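Local atomic coordinates of hydroxyethylphosphonate dioxygenase (PDB entry 6B9R), a protein that probably uses a bound iron and molecular oxygen to break the carbon-carbon bond of 2-hydroxyethylphosphonate, giving hydroxymethylphosphonate. Residues A[101-104]-A[108-111]; A[112-117]-A[122-127]; A[163-166]-A[171-174]. All coordinates share one frame; numbering follows the deposited sequence.

Interaction 1. Residues A[101-104]-A[108-111]; sequences IERG and YYEY. With 2HE ((2-hydroxyethyl)phosphonic acid), chain F.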
loop_
_atom_site.group_PDB
_atom_site.type_symbol
_atom_site.label_atom_id
_atom_site.label_comp_id
_atom_site.label_asym_id
_atom_site.label_seq_id
_atom_site.Cartn_x
_atom_site.Cartn_y
_atom_site.Cartn_z
ATOM N N ILE A 101 -8.269 5.480 -33.231
ATOM C CA ILE A 101 -9.637 5.429 -32.737
ATOM C C ILE A 101 -10.387 6.636 -33.273
ATOM O O ILE A 101 -9.892 7.769 -33.204
ATOM C CB ILE A 101 -9.691 5.373 -31.199
ATOM C CG1 ILE A 101 -9.047 4.072 -30.711
ATOM C CG2 ILE A 101 -11.134 5.477 -30.713
ATOM C CD1 ILE A 101 -9.283 3.770 -29.247
ATOM N N GLU A 102 -11.566 6.383 -33.831
ATOM C CA GLU A 102 -12.413 7.425 -34.375
ATOM C C GLU A 102 -13.405 7.878 -33.318
ATOM O O GLU A 102 -13.872 7.080 -32.500
ATOM C CB GLU A 102 -13.164 6.923 -35.610
ATOM C CG GLU A 102 -12.275 6.264 -36.645
ATOM C CD GLU A 102 -12.898 6.280 -38.030
ATOM O OE1 GLU A 102 -12.146 6.167 -39.022
ATOM O OE2 GLU A 102 -14.137 6.416 -38.124
ATOM N N ARG A 103 -13.708 9.168 -33.329
ATOM C CA ARG A 103 -14.725 9.748 -32.469
ATOM C C ARG A 103 -15.448 10.822 -33.256
ATOM O O ARG A 103 -14.816 11.619 -33.956
ATOM C CB ARG A 103 -14.131 10.368 -31.198
ATOM C CG ARG A 103 -13.455 9.401 -30.242
ATOM C CD ARG A 103 -12.985 10.162 -29.017
ATOM N NE ARG A 103 -12.196 9.348 -28.094
ATOM C CZ ARG A 103 -11.698 9.811 -26.953
ATOM N NH1 ARG A 103 -11.911 11.080 -26.613
ATOM N NH2 ARG A 103 -10.991 9.014 -26.155
ATOM N N GLY A 104 -16.768 10.855 -33.123
ATOM C CA GLY A 104 -17.530 11.849 -33.856
ATOM C C GLY A 104 -17.416 11.725 -35.359
ATOM O O GLY A 104 -17.448 12.740 -36.058
ATOM N N TYR A 108 -9.650 10.317 -34.485
ATOM C CA TYR A 108 -9.501 11.329 -33.448
ATOM C C TYR A 108 -8.155 11.264 -32.745
ATOM O O TYR A 108 -7.532 12.306 -32.522
ATOM C CB TYR A 108 -10.647 11.195 -32.422
ATOM C CG TYR A 108 -10.869 12.442 -31.592
ATOM C CD1 TYR A 108 -11.737 13.443 -32.022
ATOM C CD2 TYR A 108 -10.188 12.631 -30.392
ATOM C CE1 TYR A 108 -11.935 14.592 -31.271
ATOM C CE2 TYR A 108 -10.375 13.775 -29.636
ATOM C CZ TYR A 108 -11.245 14.757 -30.082
ATOM O OH TYR A 108 -11.433 15.897 -29.324
ATOM N N TYR A 109 -7.677 10.063 -32.417
ATOM C CA TYR A 109 -6.364 9.859 -31.818
ATOM C C TYR A 109 -5.674 8.692 -32.513
ATOM O O TYR A 109 -6.330 7.748 -32.958
ATOM C CB TYR A 109 -6.440 9.503 -30.327
ATOM C CG TYR A 109 -7.006 10.538 -29.379
ATOM C CD1 TYR A 109 -6.626 11.874 -29.445
ATOM C CD2 TYR A 109 -7.889 10.157 -28.377
ATOM C CE1 TYR A 109 -7.135 12.801 -28.553
ATOM C CE2 TYR A 109 -8.402 11.073 -27.482
ATOM C CZ TYR A 109 -8.022 12.395 -27.572
ATOM O OH TYR A 109 -8.537 13.301 -26.674
ATOM N N GLU A 110 -4.349 8.757 -32.601
ATOM C CA GLU A 110 -3.531 7.565 -32.799
ATOM C C GLU A 110 -2.736 7.314 -31.530
ATOM O O GLU A 110 -2.011 8.206 -31.069
ATOM C CB GLU A 110 -2.559 7.693 -33.978
ATOM C CG GLU A 110 -1.722 6.407 -34.147
ATOM C CD GLU A 110 -0.603 6.505 -35.178
ATOM O OE1 GLU A 110 -0.378 7.599 -35.723
ATOM O OE2 GLU A 110 0.056 5.470 -35.430
ATOM N N TYR A 111 -2.877 6.107 -30.977
ATOM C CA TYR A 111 -2.184 5.681 -29.768
ATOM C C TYR A 111 -1.000 4.786 -30.113
ATOM O O TYR A 111 -1.086 3.948 -31.016
ATOM C CB TYR A 111 -3.099 4.883 -28.836
ATOM C CG TYR A 111 -4.345 5.554 -28.322
ATOM C CD1 TYR A 111 -5.522 5.530 -29.060
ATOM C CD2 TYR A 111 -4.366 6.157 -27.068
ATOM C CE1 TYR A 111 -6.679 6.111 -28.580
ATOM C CE2 TYR A 111 -5.522 6.747 -26.577
ATOM C CZ TYR A 111 -6.675 6.719 -27.340
ATOM O OH TYR A 111 -7.829 7.289 -26.859
HETATM O O3 2HE F . -7.656 9.284 -22.248
HETATM P P 2HE F . -7.951 9.422 -23.699
HETATM O O1 2HE F . -9.483 9.863 -23.918
HETATM O O2 2HE F . -7.664 8.045 -24.494
HETATM C CA 2HE F . -6.845 10.723 -24.293
HETATM C CB 2HE F . -5.506 10.533 -23.586
HETATM O O4 2HE F . -5.549 11.020 -22.235
HETATM O O HOH W 1 -10.080 12.153 -24.561
HETATM O O HOH W 2 -10.208 6.861 -27.906
#

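Interaction 2. Residues A[112-117]-A[122-127]; sequences RDTAMS and YRPEWI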
loop_
_atom_site.group_PDB
_atom_site.type_symbol
_atom_site.label_atom_id
_atom_site.label_comp_id
_atom_site.label_asym_id
_atom_site.label_seq_id
_atom_site.Cartn_x
_atom_site.Cartn_y
_atom_site.Cartn_z
ATOM N N ARG A 112 0.088 4.938 -29.361
ATOM C CA ARG A 112 1.239 4.045 -29.454
ATOM C C ARG A 112 1.740 3.749 -28.047
ATOM O O ARG A 112 1.928 4.677 -27.253
ATOM C CB ARG A 112 2.366 4.670 -30.302
ATOM C CG ARG A 112 2.011 4.824 -31.774
ATOM C CD ARG A 112 3.170 5.386 -32.583
ATOM N NE ARG A 112 2.736 5.803 -33.911
ATOM C CZ ARG A 112 3.431 6.620 -34.698
ATOM N NH1 ARG A 112 4.598 7.109 -34.293
ATOM N NH2 ARG A 112 2.953 6.951 -35.890
ATOM N N ASP A 113 1.953 2.467 -27.735
ATOM C CA ASP A 113 2.583 2.127 -26.467
ATOM C C ASP A 113 4.015 2.625 -26.426
ATOM O O ASP A 113 4.723 2.631 -27.440
ATOM C CB ASP A 113 2.630 0.615 -26.242
ATOM C CG ASP A 113 1.266 -0.019 -26.179
ATOM O OD1 ASP A 113 0.279 0.681 -25.900
ATOM O OD2 ASP A 113 1.198 -1.232 -26.421
ATOM N N THR A 114 4.456 2.999 -25.226
ATOM C CA THR A 114 5.868 3.169 -24.912
ATOM C C THR A 114 6.213 2.257 -23.726
ATOM O O THR A 114 5.404 1.417 -23.316
ATOM C CB THR A 114 6.201 4.647 -24.670
ATOM O OG1 THR A 114 5.434 5.158 -23.581
ATOM C CG2 THR A 114 5.883 5.464 -25.911
ATOM N N ALA A 115 7.424 2.410 -23.189
ATOM C CA ALA A 115 7.984 1.392 -22.298
ATOM C C ALA A 115 7.103 1.165 -21.074
ATOM O O ALA A 115 6.752 2.108 -20.363
ATOM C CB ALA A 115 9.396 1.788 -21.862
ATOM N N MET A 116 6.766 -0.105 -20.830
ATOM C CA MET A 116 5.924 -0.523 -19.715
ATOM C C MET A 116 6.534 -1.751 -19.060
ATOM O O MET A 116 7.435 -2.388 -19.614
ATOM C CB MET A 116 4.512 -0.879 -20.165
ATOM C CG MET A 116 3.687 0.281 -20.501
ATOM S SD MET A 116 2.005 -0.137 -20.932
ATOM C CE MET A 116 2.167 -0.385 -22.696
ATOM N N SER A 117 5.993 -2.115 -17.896
ATOM C CA SER A 117 6.481 -3.280 -17.170
ATOM C C SER A 117 5.392 -3.838 -16.267
ATOM O O SER A 117 4.607 -3.083 -15.686
ATOM C CB SER A 117 7.710 -2.930 -16.323
ATOM O OG SER A 117 8.082 -4.009 -15.476
ATOM N N TYR A 122 2.841 2.125 -14.653
ATOM C CA TYR A 122 2.781 3.036 -15.794
ATOM C C TYR A 122 1.886 2.464 -16.876
ATOM O O TYR A 122 1.946 1.266 -17.179
ATOM C CB TYR A 122 4.148 3.258 -16.428
ATOM C CG TYR A 122 5.180 3.959 -15.607
ATOM C CD1 TYR A 122 5.121 5.336 -15.397
ATOM C CD2 TYR A 122 6.267 3.256 -15.103
ATOM C CE1 TYR A 122 6.097 5.977 -14.653
ATOM C CE2 TYR A 122 7.245 3.888 -14.380
ATOM C CZ TYR A 122 7.160 5.246 -14.154
ATOM O OH TYR A 122 8.153 5.860 -13.424
ATOM N N ARG A 123 1.077 3.334 -17.476
ATOM C CA ARG A 123 0.417 3.068 -18.758
ATOM C C ARG A 123 0.703 4.264 -19.657
ATOM O O ARG A 123 -0.150 5.146 -19.837
ATOM C CB ARG A 123 -1.082 2.827 -18.582
ATOM C CG ARG A 123 -1.402 1.515 -17.827
ATOM C CD ARG A 123 -1.106 0.299 -18.686
ATOM N NE ARG A 123 -1.462 -0.962 -18.009
ATOM C CZ ARG A 123 -0.654 -1.608 -17.176
ATOM N NH1 ARG A 123 0.544 -1.126 -16.910
ATOM N NH2 ARG A 123 -1.044 -2.747 -16.617
ATOM N N PRO A 124 1.911 4.333 -20.232
ATOM C CA PRO A 124 2.333 5.553 -20.933
ATOM C C PRO A 124 2.129 5.460 -22.431
ATOM O O PRO A 124 2.738 4.616 -23.099
ATOM C CB PRO A 124 3.818 5.642 -20.581
ATOM C CG PRO A 124 4.248 4.179 -20.513
ATOM C CD PRO A 124 3.029 3.392 -20.075
ATOM N N GLU A 125 1.292 6.333 -22.980
ATOM C CA GLU A 125 0.959 6.286 -24.393
ATOM C C GLU A 125 1.423 7.570 -25.063
ATOM O O GLU A 125 1.228 8.665 -24.525
ATOM C CB GLU A 125 -0.554 6.086 -24.609
ATOM C CG GLU A 125 -1.116 4.816 -23.971
ATOM C CD GLU A 125 -0.871 3.572 -24.808
ATOM O OE1 GLU A 125 -1.420 3.490 -25.923
ATOM O OE2 GLU A 125 -0.127 2.679 -24.345
ATOM N N TRP A 126 2.093 7.413 -26.199
ATOM C CA TRP A 126 2.232 8.470 -27.186
ATOM C C TRP A 126 0.899 8.594 -27.910
ATOM O O TRP A 126 0.330 7.581 -28.326
ATOM C CB TRP A 126 3.361 8.097 -28.148
ATOM C CG TRP A 126 3.612 9.001 -29.325
ATOM C CD1 TRP A 126 4.602 9.937 -29.439
ATOM C CD2 TRP A 126 2.896 9.019 -30.573
ATOM N NE1 TRP A 126 4.533 10.547 -30.672
ATOM C CE2 TRP A 126 3.497 10.004 -31.385
ATOM C CE3 TRP A 126 1.794 8.312 -31.073
ATOM C CZ2 TRP A 126 3.037 10.296 -32.672
ATOM C CZ3 TRP A 126 1.339 8.598 -32.359
ATOM C CH2 TRP A 126 1.963 9.580 -33.140
ATOM N N ILE A 127 0.371 9.815 -28.035
ATOM C CA ILE A 127 -0.943 9.991 -28.650
ATOM C C ILE A 127 -0.919 11.239 -29.521
ATOM O O ILE A 127 -0.690 12.345 -29.023
ATOM C CB ILE A 127 -2.081 10.093 -27.616
ATOM C CG1 ILE A 127 -2.022 8.927 -26.612
ATOM C CG2 ILE A 127 -3.424 10.125 -28.344
ATOM C CD1 ILE A 127 -3.016 9.034 -25.481
HETATM O O HOH W 3 4.125 -0.296 -16.410
#

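Interaction 3. Residues A[163-166]-A[171-174]; sequences YYFR and SHCV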
loop_
_atom_site.group_PDB
_atom_site.type_symbol
_atom_site.label_atom_id
_atom_site.label_comp_id
_atom_site.label_asym_id
_atom_site.label_seq_id
_atom_site.Cartn_x
_atom_site.Cartn_y
_atom_site.Cartn_z
ATOM N N TYR A 163 -5.913 21.492 -24.621
ATOM C CA TYR A 163 -6.269 20.619 -23.510
ATOM C C TYR A 163 -7.656 21.004 -23.004
ATOM O O TYR A 163 -7.892 22.162 -22.645
ATOM C CB TYR A 163 -5.247 20.722 -22.381
ATOM C CG TYR A 163 -5.546 19.817 -21.209
ATOM C CD1 TYR A 163 -5.726 18.456 -21.400
ATOM C CD2 TYR A 163 -5.653 20.317 -19.916
ATOM C CE1 TYR A 163 -6.000 17.613 -20.344
ATOM C CE2 TYR A 163 -5.946 19.467 -18.846
ATOM C CZ TYR A 163 -6.109 18.127 -19.072
ATOM O OH TYR A 163 -6.387 17.285 -18.021
ATOM N N TYR A 164 -8.565 20.039 -22.986
ATOM C CA TYR A 164 -9.929 20.241 -22.515
ATOM C C TYR A 164 -10.145 19.429 -21.250
ATOM O O TYR A 164 -9.702 18.281 -21.163
ATOM C CB TYR A 164 -10.942 19.816 -23.580
ATOM C CG TYR A 164 -10.735 20.487 -24.913
ATOM C CD1 TYR A 164 -9.779 20.019 -25.806
ATOM C CD2 TYR A 164 -11.497 21.588 -25.280
ATOM C CE1 TYR A 164 -9.578 20.638 -27.025
ATOM C CE2 TYR A 164 -11.307 22.216 -26.494
ATOM C CZ TYR A 164 -10.353 21.732 -27.365
ATOM O OH TYR A 164 -10.164 22.350 -28.574
ATOM N N PHE A 165 -10.813 20.021 -20.262
ATOM C CA PHE A 165 -10.986 19.310 -19.005
ATOM C C PHE A 165 -12.271 19.750 -18.322
ATOM O O PHE A 165 -12.706 20.898 -18.461
ATOM C CB PHE A 165 -9.777 19.497 -18.078
ATOM C CG PHE A 165 -9.392 20.929 -17.829
ATOM C CD1 PHE A 165 -8.605 21.618 -18.737
ATOM C CD2 PHE A 165 -9.763 21.567 -16.655
ATOM C CE1 PHE A 165 -8.220 22.927 -18.493
ATOM C CE2 PHE A 165 -9.378 22.862 -16.403
ATOM C CZ PHE A 165 -8.608 23.550 -17.327
ATOM N N ARG A 166 -12.877 18.808 -17.584
ATOM C CA ARG A 166 -14.182 18.998 -16.962
ATOM C C ARG A 166 -14.117 18.686 -15.473
ATOM O O ARG A 166 -13.394 17.783 -15.042
ATOM C CB ARG A 166 -15.257 18.109 -17.615
ATOM C CG ARG A 166 -15.959 18.746 -18.785
ATOM C CD ARG A 166 -16.825 17.726 -19.505
ATOM N NE ARG A 166 -17.437 18.279 -20.705
ATOM C CZ ARG A 166 -18.038 17.546 -21.635
ATOM N NH1 ARG A 166 -18.100 16.222 -21.509
ATOM N NH2 ARG A 166 -18.571 18.135 -22.695
ATOM N N SER A 171 -16.937 22.852 -18.430
ATOM C CA SER A 171 -15.912 22.473 -19.391
ATOM C C SER A 171 -14.927 23.618 -19.560
ATOM O O SER A 171 -15.323 24.783 -19.656
ATOM C CB SER A 171 -16.532 22.123 -20.746
ATOM O OG SER A 171 -17.410 21.018 -20.631
ATOM N N HIS A 172 -13.643 23.282 -19.595
ATOM C CA HIS A 172 -12.579 24.254 -19.786
ATOM C C HIS A 172 -11.718 23.845 -20.972
ATOM O O HIS A 172 -11.612 22.660 -21.309
ATOM C CB HIS A 172 -11.678 24.373 -18.552
ATOM C CG HIS A 172 -12.420 24.537 -17.265
ATOM N ND1 HIS A 172 -12.525 25.749 -16.616
ATOM C CD2 HIS A 172 -13.074 23.639 -16.490
ATOM C CE1 HIS A 172 -13.225 25.594 -15.506
ATOM N NE2 HIS A 172 -13.568 24.322 -15.404
ATOM N N CYS A 173 -11.087 24.838 -21.589
ATOM C CA CYS A 173 -10.082 24.618 -22.622
ATOM C C CYS A 173 -8.887 25.516 -22.343
ATOM O O CYS A 173 -9.027 26.744 -22.290
ATOM C CB CYS A 173 -10.635 24.901 -24.020
ATOM S SG CYS A 173 -9.363 24.845 -25.307
ATOM N N VAL A 174 -7.714 24.913 -22.187
ATOM C CA VAL A 174 -6.479 25.683 -22.047
ATOM C C VAL A 174 -5.552 25.322 -23.203
ATOM O O VAL A 174 -5.114 24.168 -23.307
ATOM C CB VAL A 174 -5.815 25.428 -20.683
ATOM C CG1 VAL A 174 -4.450 26.070 -20.629
ATOM C CG2 VAL A 174 -6.691 25.958 -19.556
#

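Interaction 1. Residues A[101-104]-A[108-111]
The carbonyl oxygen of Ile101 is gripped by two successive amides of the facing strand, Tyr108 N at 2.9 Å and Tyr109 N at 3.3 Å. This is a classic beta bulge, set in the antiparallel hairpin of strands 99-103 and 106-113. The Tyr109 amide lies in the carbonyl plane, whereas that of Tyr108 is tilted 19° from it. Ile101 N closes the pair with a bond to Tyr109 O. Arg103, extended from CG to NE, carries its CD over one face of the Tyr108 ring, and its guanidinium plane is turned only 11° from that ring. The Tyr108 hydroxyl itself is bonded to Ser191 and to Glu144 N. The Tyr109 ring, in contrast, stands steeply against the guanidinium, with its CE2 edge over the cation face, 3.6 Å from Arg103 NH2. With Tyr109 CE2 over one face, the guanidinium turns an edge to the substrate: Arg103 NH2 donates to O1 of the phosphonate at 2.8 Å, in a nearly straight bond (164°). One water accepts from Arg103 NH1 and Tyr109 OH and donates to the same O1, while Tyr109 OH is also hydrogen-bonded to Phe192 N. A second water accepts from Arg103 NH2 and donates to Tyr111 OH. Lys29 and Trp449 of the second subunit, with Asn146 and Gln153 of this chain, also bind the substrate. Ile101 CD1 meets Tyr111 CE1 obliquely at 3.6 Å; the hydroxyl of that ring donates a very short bond, 2.5 Å from Tyr111 OH to phosphonate O2, which lies near the ring plane.

Interaction 2. Residues A[112-117]-A[122-127]
Arg112 runs along the Trp126 indole from root to tip. Its CB and CG lie against Trp126 CE3, with Arg112 CG 3.6 Å from Trp126 CE3, CD spans CE3 and CZ3, and Arg112 NE reaches Trp126 CZ3 at 3.5 Å. Beyond them CZ and NH1 lie over CH2, so the guanidinium stacks flat on the six-membered ring, planes 10° apart, as a cation-pi pair. Glu110 forms a salt bridge with NE, which should limit rotation of the group. A leucine here would probably deprive Glu110 of its salt bridge with this residue and uncover the outer part of the indole. Backbone bonds in both directions join Arg112 and Trp126, a hydrogen-bonded pair in the hairpin of strands 106-113 and 123-129, part of a seven-stranded antiparallel sheet that contributes to the substrate pocket. In the next pair Asp113 OD1 comes within 2.6 Å of Glu125 OE2, so one acid probably holds a proton; Arg99 bridges to both. Thr114 holds Pro124 O twice, by its N and by OG1 at 2.8 Å. A chi1 of 60° sets that hydroxyl above the carbonyl plane, where it also meets Tyr366. Farther on, Met116 CG presses on Pro124 CD at 3.2 Å, tighter than usual van der Waals contact.

Interaction 3. Residues A[163-166]-A[171-174]
Strands 161-167 and 170-175 form a tight antiparallel hairpin in a three-stranded sheet whose third member, strand 190-194, carries the iron ligand His190. Backbone bonds pair Tyr163 with Val174 and Phe165 with His172, in both directions each time; the shortest include His172 N to Phe165 O at 2.8 Å. Between them Tyr164 and Cys173 form a non-hydrogen-bonded pair, beside which Tyr164 CA lies 3.2 Å from His172 O, a CA-H...O contact. On the face of Phe165, His172 and Val174, CG of Phe165 stands between the backbone N and the carbonyl carbon (chi1 53°), which carries the ring toward the other strand. His172 CB sits over its face, 3.4 Å from Phe165 CZ, in a CH-pi contact. The imidazole lies nearly parallel to the phenyl, planes 9° apart, but slid so far that the rings barely overlap. Val174 CG2 meets the rim of the same ring in its plane, 3.6 Å from Phe165 CE1. Val307, on strand 307-310, adds to the packing of Phe165. The other face bears Tyr164 and Cys173 and, near the turn, Arg166 and Ser171. Cys173 SG approaches the tyrosine ring obliquely, 3.5 Å from Tyr164 CE2, in a sulfur-aromatic contact, while the Tyr164 hydroxyl is bonded to Thr193. Arg166 NE donates to Ser171 OG at 2.7 Å, the serine oxygen lying in the guanidinium plane, and Trp145 gives this cation a cation-pi partner. Tyr163 turns its ring away from the facing strand toward Phe192 and His190, about 7 Å from the iron and the substrate. Alternating hydrogen-bonded and non-hydrogen-bonded pairs mark regular antiparallel pairing, and the short connection makes it a beta hairpin.

The three contacts follow one another along the chain, each closing before the next opens. Interactions 1 and 2, with centres about 17 Å apart, share strand 106-113 and belong to one seven-stranded antiparallel sheet, in which 99-103, 106-113 and 123-129 are neighbours. They touch directly, Tyr111 CD2 packing on Ile127 CD1 at 3.6 Å, and both meet the second subunit. Interaction 3 lies in a separate three-stranded sheet, about 18 Å from interaction 1 and 23 Å from interaction 2 between centres, and touches neither. Some pocket residues come from interactions 1 and 2, while interaction 3 adjoins the strand bearing His190 and Phe192, consistent with a substrate and iron site reached from both sheets.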